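Local coordinates for putative GH105 family protein (Salmonella enterica subsp. enterica serovar Paratyphi A, PDB 3QWT) that is of unknown function but, as a possible member of glycoside hydrolase family 105, probably releases unsaturated uronic acid residues from the ends of oligosaccharides, at residues E102-P114 with G151-H163. Sequence-based numbering, arbitrary orientation.
Sequences EGATTKNVNTMAP and GGMQHITLAEENH. With GOL (glycerol), chain F.
Asn110 and His155, one from each loop, converge on a single glycerol hydroxyl: Asn110 ND2 donates to O2 nearly straight (170°), and His155 NE2 hydrogen-bonds it at 2.6 Å in the plane of the imidazole. One face of that ring carries Val109 CG1, 3.5 Å from the ring centroid and 14° off its normal, a CH-pi contact. The methyl sits there because chi1 of Val109 (69°) wedges CG1 between its own backbone N and carbonyl carbon. Trp167 stacks on the same imidazole and Thr170 bonds its ND1, which together would restrict the ring's rotation. The sole direct hydrogen bond across the loops is Val109 N to Ile156 O, 2.9 Å. A water adds a second, indirect link, accepting from Asn110 ND2 and, at 2.7 Å, from Leu158 N.

Asn108 shapes the first loop as an Asx motif, its OD1 taking Thr111 N at 2.9 Å from above the carbonyl plane and Asn110 N more weakly. Its other amide end, ND2, rests 3.4 Å from Leu158 CG, a van der Waals contact. Leu158 also reaches Thr111 CG2 and, through CD2, Thr106 OG1 at 3.6 Å, a hydroxyl whose polar partner is Arg55. Thr111 OG1 in turn donates to Thr106 O at 2.8 Å on a lone pair, tying the loop to itself.

The contact joins the connection between helices 86-102 and 114-125 to the long loop after helix 131-143. The glycerol probably comes from the crystallisation liquor, but its polar niche is consistent with a sugar-binding pocket formed by inter-helix loops, as in the alpha/alpha toroids of GH88 and GH105 enzymes.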
ATOM      1  N   GLU A 102      -4.515 -39.281 -26.386  1.00 33.16           N
ATOM      2  CA  GLU A 102      -3.736 -39.549 -27.591  1.00 42.02           C
ATOM      3  C   GLU A 102      -2.290 -39.140 -27.403  1.00 40.85           C
ATOM      4  O   GLU A 102      -1.376 -39.869 -27.769  1.00 44.67           O
ATOM      5  CB  GLU A 102      -4.315 -38.809 -28.791  1.00 41.78           C
ATOM      6  CG  GLU A 102      -5.574 -39.437 -29.330  1.00 42.15           C
ATOM      7  CD  GLU A 102      -6.341 -38.471 -30.200  1.00 45.22           C
ATOM      8  OE1 GLU A 102      -5.856 -37.337 -30.384  1.00 47.16           O
ATOM      9  OE2 GLU A 102      -7.421 -38.837 -30.695  1.00 40.29           O
ATOM     10  N   GLY A 103      -2.087 -37.964 -26.829  1.00 41.79           N
ATOM     11  CA  GLY A 103      -0.751 -37.406 -26.703  1.00 41.09           C
ATOM     12  C   GLY A 103      -0.629 -36.040 -27.353  1.00 38.13           C
ATOM     13  O   GLY A 103      -1.329 -35.719 -28.314  1.00 34.81           O
ATOM     14  N   ALA A 104       0.271 -35.224 -26.829  1.00 37.57           N
ATOM     15  CA  ALA A 104       0.409 -33.858 -27.313  1.00 34.67           C
ATOM     16  C   ALA A 104       0.800 -33.811 -28.781  1.00 34.82           C
ATOM     17  O   ALA A 104       1.670 -34.555 -29.215  1.00 32.24           O
ATOM     18  CB  ALA A 104       1.434 -33.130 -26.491  1.00 32.98           C
ATOM     19  N   THR A 105       0.160 -32.932 -29.548  1.00 28.34           N
ATOM     20  CA  THR A 105       0.669 -32.599 -30.868  1.00 29.89           C
ATOM     21  C   THR A 105       1.852 -31.640 -30.750  1.00 35.51           C
ATOM     22  O   THR A 105       2.189 -31.190 -29.651  1.00 32.01           O
ATOM     23  CB  THR A 105      -0.394 -31.914 -31.737  1.00 32.06           C
ATOM     24  OG1 THR A 105       0.124 -31.751 -33.060  1.00 39.62           O
ATOM     25  CG2 THR A 105      -0.731 -30.542 -31.170  1.00 26.70           C
ATOM     26  N   THR A 106       2.466 -31.309 -31.887  1.00 32.83           N
ATOM     27  CA  THR A 106       3.605 -30.399 -31.899  1.00 24.64           C
ATOM     28  C   THR A 106       3.164 -28.942 -31.732  1.00 32.58           C
ATOM     29  O   THR A 106       2.033 -28.604 -32.045  1.00 37.20           O
ATOM     30  CB  THR A 106       4.460 -30.554 -33.184  1.00 37.83           C
ATOM     31  OG1 THR A 106       3.610 -30.482 -34.325  1.00 38.90           O
ATOM     32  CG2 THR A 106       5.194 -31.911 -33.185  1.00 33.66           C
ATOM     33  N   LYS A 107       4.069 -28.099 -31.237  1.00 31.72           N
ATOM     34  CA  LYS A 107       3.743 -26.721 -30.886  1.00 36.13           C
ATOM     35  C   LYS A 107       3.961 -25.728 -32.025  1.00 35.97           C
ATOM     36  O   LYS A 107       4.999 -25.730 -32.682  1.00 35.64           O
ATOM     37  CB  LYS A 107       4.548 -26.276 -29.660  1.00 31.24           C
ATOM     38  CG  LYS A 107       4.262 -27.085 -28.386  1.00 34.68           C
ATOM     39  CD  LYS A 107       4.895 -26.416 -27.154  1.00 29.73           C
ATOM     40  CE  LYS A 107       4.739 -27.277 -25.903  1.00 30.50           C
ATOM     41  NZ  LYS A 107       5.604 -28.502 -25.973  1.00 35.49           N
ATOM     42  N   ASN A 108       2.970 -24.871 -32.233  1.00 33.10           N
ATOM     43  CA  ASN A 108       3.047 -23.807 -33.226  1.00 36.78           C
ATOM     44  C   ASN A 108       1.926 -22.797 -33.005  1.00 36.72           C
ATOM     45  O   ASN A 108       1.080 -22.985 -32.126  1.00 37.29           O
ATOM     46  CB  ASN A 108       2.979 -24.379 -34.645  1.00 39.09           C
ATOM     47  CG  ASN A 108       1.717 -25.181 -34.889  1.00 42.12           C
ATOM     48  OD1 ASN A 108       0.601 -24.649 -34.826  1.00 40.45           O
ATOM     49  ND2 ASN A 108       1.884 -26.474 -35.178  1.00 44.18           N
ATOM     50  N   VAL A 109       1.901 -21.742 -33.819  1.00 38.66           N
ATOM     51  CA  VAL A 109       0.953 -20.648 -33.616  1.00 29.57           C
ATOM     52  C   VAL A 109      -0.477 -21.173 -33.535  1.00 31.36           C
ATOM     53  O   VAL A 109      -1.278 -20.674 -32.753  1.00 29.84           O
ATOM     54  CB  VAL A 109       1.088 -19.546 -34.697  1.00 30.16           C
ATOM     55  CG1 VAL A 109       0.612 -20.040 -36.071  1.00 34.51           C
ATOM     56  CG2 VAL A 109       0.310 -18.304 -34.292  1.00 24.36           C
ATOM     57  N   ASN A 110      -0.776 -22.203 -34.328  1.00 32.40           N
ATOM     58  CA  ASN A 110      -2.144 -22.743 -34.433  1.00 32.25           C
ATOM     59  C   ASN A 110      -2.560 -23.783 -33.398  1.00 33.72           C
ATOM     60  O   ASN A 110      -3.663 -23.722 -32.848  1.00 34.86           O
ATOM     61  CB  ASN A 110      -2.402 -23.289 -35.830  1.00 24.11           C
ATOM     62  CG  ASN A 110      -2.440 -22.180 -36.883  1.00 33.37           C
ATOM     63  OD1 ASN A 110      -2.850 -21.060 -36.591  1.00 27.85           O
ATOM     64  ND2 ASN A 110      -2.007 -22.493 -38.104  1.00 28.53           N
ATOM     65  N   THR A 111      -1.691 -24.743 -33.129  1.00 28.79           N
ATOM     66  CA  THR A 111      -2.026 -25.759 -32.133  1.00 23.05           C
ATOM     67  C   THR A 111      -2.136 -25.161 -30.706  1.00 27.70           C
ATOM     68  O   THR A 111      -2.587 -25.826 -29.768  1.00 26.81           O
ATOM     69  CB  THR A 111      -1.018 -26.912 -32.177  1.00 24.07           C
ATOM     70  OG1 THR A 111       0.301 -26.405 -31.936  1.00 30.12           O
ATOM     71  CG2 THR A 111      -1.064 -27.624 -33.555  1.00 23.78           C
HETATM   72  N   MSE A 112      -1.753 -23.897 -30.572  1.00 33.77           N
HETATM   73  CA  MSE A 112      -1.861 -23.144 -29.312  1.00 32.52           C
HETATM   74  C   MSE A 112      -3.308 -22.783 -28.970  1.00 30.02           C
HETATM   75  O   MSE A 112      -3.699 -22.786 -27.797  1.00 32.32           O
HETATM   76  CB  MSE A 112      -1.003 -21.862 -29.403  1.00 31.59           C
HETATM   77  CG  MSE A 112      -1.119 -20.892 -28.225  1.00 29.01           C
HETATM   78 SE   MSE A 112      -0.151 -21.499 -26.601  0.71 49.43          SE
HETATM   79  CE  MSE A 112       1.598 -21.606 -27.348  1.00 25.71           C
ATOM     80  N   ALA A 113      -4.098 -22.484 -30.002  1.00 24.77           N
ATOM     81  CA  ALA A 113      -5.456 -21.934 -29.830  1.00 21.39           C
ATOM     82  C   ALA A 113      -6.318 -22.615 -28.779  1.00 26.01           C
ATOM     83  O   ALA A 113      -6.968 -21.935 -27.988  1.00 30.67           O
ATOM     84  CB  ALA A 113      -6.193 -21.889 -31.170  1.00 28.47           C
ATOM     85  N   PRO A 114      -6.330 -23.960 -28.753  1.00 22.53           N
ATOM     86  CA  PRO A 114      -7.189 -24.594 -27.743  1.00 26.69           C
ATOM     87  C   PRO A 114      -6.845 -24.239 -26.280  1.00 28.13           C
ATOM     88  O   PRO A 114      -7.668 -24.445 -25.392  1.00 24.17           O
ATOM     89  CB  PRO A 114      -6.988 -26.093 -28.000  1.00 27.88           C
ATOM     90  CG  PRO A 114      -6.681 -26.156 -29.492  1.00 27.32           C
ATOM     91  CD  PRO A 114      -5.847 -24.924 -29.765  1.00 23.98           C
ATOM     92  N   GLY A 151      11.295  -8.950 -32.532  1.00 32.73           N
ATOM     93  CA  GLY A 151      10.669  -9.867 -31.607  1.00 37.59           C
ATOM     94  C   GLY A 151       9.202 -10.075 -31.890  1.00 39.18           C
ATOM     95  O   GLY A 151       8.428 -10.385 -30.989  1.00 33.93           O
ATOM     96  N   GLY A 152       8.811  -9.903 -33.149  1.00 31.32           N
ATOM     97  CA  GLY A 152       7.456 -10.225 -33.546  1.00 28.34           C
ATOM     98  C   GLY A 152       7.257 -11.726 -33.523  1.00 32.12           C
ATOM     99  O   GLY A 152       8.168 -12.491 -33.843  1.00 33.70           O
HETATM  100  N   MSE A 153       6.073 -12.162 -33.127  1.00 32.24           N
HETATM  101  CA  MSE A 153       5.762 -13.585 -33.173  1.00 30.40           C
HETATM  102  C   MSE A 153       5.664 -14.066 -34.621  1.00 33.51           C
HETATM  103  O   MSE A 153       4.922 -13.501 -35.432  1.00 36.30           O
HETATM  104  CB  MSE A 153       4.478 -13.873 -32.423  1.00 23.59           C
HETATM  105  CG  MSE A 153       4.659 -13.726 -30.923  1.00 31.95           C
HETATM  106 SE   MSE A 153       3.147 -14.476 -29.988  0.74 39.16          SE
HETATM  107  CE  MSE A 153       3.967 -14.760 -28.241  1.00 25.60           C
ATOM    108  N   GLN A 154       6.441 -15.091 -34.951  1.00 29.59           N
ATOM    109  CA  GLN A 154       6.453 -15.588 -36.314  1.00 35.61           C
ATOM    110  C   GLN A 154       5.288 -16.550 -36.487  1.00 39.21           C
ATOM    111  O   GLN A 154       5.094 -17.441 -35.661  1.00 39.11           O
ATOM    112  CB  GLN A 154       7.779 -16.271 -36.623  1.00 37.45           C
ATOM    113  CG  GLN A 154       7.857 -16.867 -38.015  1.00 35.65           C
ATOM    114  CD  GLN A 154       9.253 -17.323 -38.338  1.00 40.48           C
ATOM    115  OE1 GLN A 154      10.205 -16.526 -38.334  1.00 37.84           O
ATOM    116  NE2 GLN A 154       9.399 -18.615 -38.600  1.00 42.74           N
ATOM    117  N   HIS A 155       4.493 -16.355 -37.536  1.00 35.96           N
ATOM    118  CA  HIS A 155       3.344 -17.226 -37.748  1.00 36.33           C
ATOM    119  C   HIS A 155       3.783 -18.615 -38.213  1.00 43.93           C
ATOM    120  O   HIS A 155       3.521 -19.003 -39.356  1.00 41.94           O
ATOM    121  CB  HIS A 155       2.340 -16.615 -38.734  1.00 33.68           C
ATOM    122  CG  HIS A 155       1.023 -17.329 -38.764  1.00 38.08           C
ATOM    123  ND1 HIS A 155       0.017 -17.072 -37.854  1.00 41.64           N
ATOM    124  CD2 HIS A 155       0.553 -18.305 -39.576  1.00 33.47           C
ATOM    125  CE1 HIS A 155      -1.021 -17.847 -38.118  1.00 40.24           C
ATOM    126  NE2 HIS A 155      -0.721 -18.605 -39.156  1.00 36.68           N
ATOM    127  N   ILE A 156       4.449 -19.360 -37.326  1.00 40.81           N
ATOM    128  CA  ILE A 156       4.875 -20.713 -37.644  1.00 33.76           C
ATOM    129  C   ILE A 156       3.756 -21.731 -37.431  1.00 37.69           C
ATOM    130  O   ILE A 156       3.048 -21.724 -36.429  1.00 36.75           O
ATOM    131  CB  ILE A 156       6.142 -21.146 -36.878  1.00 35.97           C
ATOM    132  CG1 ILE A 156       6.603 -22.526 -37.361  1.00 31.53           C
ATOM    133  CG2 ILE A 156       5.879 -21.199 -35.397  1.00 39.07           C
ATOM    134  CD1 ILE A 156       7.866 -23.011 -36.683  1.00 30.57           C
ATOM    135  N   THR A 157       3.643 -22.636 -38.386  1.00 32.31           N
ATOM    136  CA  THR A 157       2.479 -23.484 -38.533  1.00 37.69           C
ATOM    137  C   THR A 157       2.842 -24.978 -38.456  1.00 42.22           C
ATOM    138  O   THR A 157       4.020 -25.323 -38.363  1.00 47.52           O
ATOM    139  CB  THR A 157       1.824 -23.092 -39.864  1.00 42.17           C
ATOM    140  OG1 THR A 157       0.908 -22.018 -39.619  1.00 51.95           O
ATOM    141  CG2 THR A 157       1.145 -24.239 -40.562  1.00 42.24           C
ATOM    142  N   LEU A 158       1.845 -25.862 -38.451  1.00 42.46           N
ATOM    143  CA  LEU A 158       2.117 -27.297 -38.520  1.00 42.37           C
ATOM    144  C   LEU A 158       2.918 -27.599 -39.780  1.00 46.40           C
ATOM    145  O   LEU A 158       3.795 -28.471 -39.782  1.00 47.48           O
ATOM    146  CB  LEU A 158       0.815 -28.107 -38.552  1.00 38.41           C
ATOM    147  CG  LEU A 158       0.134 -28.496 -37.238  1.00 44.17           C
ATOM    148  CD1 LEU A 158      -1.304 -28.913 -37.490  1.00 38.57           C
ATOM    149  CD2 LEU A 158       0.889 -29.627 -36.537  1.00 41.10           C
ATOM    150  N   ALA A 159       2.610 -26.850 -40.841  1.00 38.61           N
ATOM    151  CA  ALA A 159       3.065 -27.163 -42.196  1.00 44.09           C
ATOM    152  C   ALA A 159       4.230 -26.328 -42.750  1.00 46.21           C
ATOM    153  O   ALA A 159       4.971 -26.794 -43.615  1.00 55.36           O
ATOM    154  CB  ALA A 159       1.894 -27.093 -43.159  1.00 52.71           C
ATOM    155  N   GLU A 160       4.384 -25.101 -42.269  1.00 40.41           N
ATOM    156  CA  GLU A 160       5.390 -24.195 -42.814  1.00 36.48           C
ATOM    157  C   GLU A 160       6.086 -23.404 -41.721  1.00 41.50           C
ATOM    158  O   GLU A 160       5.459 -23.022 -40.725  1.00 36.47           O
ATOM    159  CB  GLU A 160       4.732 -23.194 -43.762  1.00 30.16           C
ATOM    160  CG  GLU A 160       3.906 -23.825 -44.883  1.00 45.69           C
ATOM    161  CD  GLU A 160       3.435 -22.787 -45.915  1.00 59.88           C
ATOM    162  OE1 GLU A 160       4.303 -22.221 -46.629  1.00 65.54           O
ATOM    163  OE2 GLU A 160       2.205 -22.539 -46.004  1.00 53.31           O
ATOM    164  N   GLU A 161       7.375 -23.134 -41.918  1.00 40.64           N
ATOM    165  CA  GLU A 161       8.078 -22.194 -41.060  1.00 41.30           C
ATOM    166  C   GLU A 161       7.481 -20.790 -41.165  1.00 42.54           C
ATOM    167  O   GLU A 161       7.184 -20.151 -40.135  1.00 33.03           O
ATOM    168  CB  GLU A 161       9.566 -22.154 -41.385  1.00 46.71           C
ATOM    169  CG  GLU A 161      10.347 -23.301 -40.792  1.00 58.59           C
ATOM    170  CD  GLU A 161      11.847 -23.095 -40.894  1.00 67.35           C
ATOM    171  OE1 GLU A 161      12.279 -21.933 -41.079  1.00 63.20           O
ATOM    172  OE2 GLU A 161      12.592 -24.099 -40.787  1.00 72.78           O
ATOM    173  N   ASN A 162       7.307 -20.324 -42.405  1.00 32.33           N
ATOM    174  CA  ASN A 162       6.900 -18.949 -42.670  1.00 33.67           C
ATOM    175  C   ASN A 162       7.897 -17.971 -42.072  1.00 40.43           C
ATOM    176  O   ASN A 162       7.538 -17.015 -41.378  1.00 32.94           O
ATOM    177  CB  ASN A 162       5.495 -18.686 -42.148  1.00 38.15           C
ATOM    178  CG  ASN A 162       4.458 -19.518 -42.858  1.00 46.91           C
ATOM    179  OD1 ASN A 162       4.489 -19.648 -44.079  1.00 52.04           O
ATOM    180  ND2 ASN A 162       3.545 -20.104 -42.098  1.00 46.17           N
ATOM    181  N   HIS A 163       9.166 -18.224 -42.352  1.00 45.06           N
ATOM    182  CA  HIS A 163      10.233 -17.376 -41.867  1.00 40.98           C
ATOM    183  C   HIS A 163       9.869 -15.895 -41.982  1.00 38.13           C
ATOM    184  O   HIS A 163       9.331 -15.441 -43.001  1.00 34.20           O
ATOM    185  CB  HIS A 163      11.520 -17.672 -42.632  1.00 43.14           C
ATOM    186  CG  HIS A 163      12.740 -17.124 -41.972  1.00 43.46           C
ATOM    187  ND1 HIS A 163      13.138 -17.515 -40.710  1.00 50.16           N
ATOM    188  CD2 HIS A 163      13.637 -16.197 -42.381  1.00 36.87           C
ATOM    189  CE1 HIS A 163      14.233 -16.859 -40.376  1.00 48.37           C
ATOM    190  NE2 HIS A 163      14.556 -16.051 -41.372  1.00 41.58           N
TER
HETATM  191  C1  GOL F 380      -4.620 -20.594 -40.923  1.00 55.90           C
HETATM  192  O1  GOL F 380      -4.341 -20.566 -42.319  1.00 58.65           O
HETATM  193  C2  GOL F 380      -3.592 -19.740 -40.175  1.00 49.09           C
HETATM  194  O2  GOL F 380      -2.355 -20.423 -40.172  1.00 42.97           O
HETATM  195  C3  GOL F 380      -4.027 -19.533 -38.723  1.00 53.26           C
HETATM  196  O3  GOL F 380      -5.385 -19.908 -38.564  1.00 56.25           O
HETATM  197  O   HOH W   1      -0.796 -25.471 -38.619  1.00 53.33           O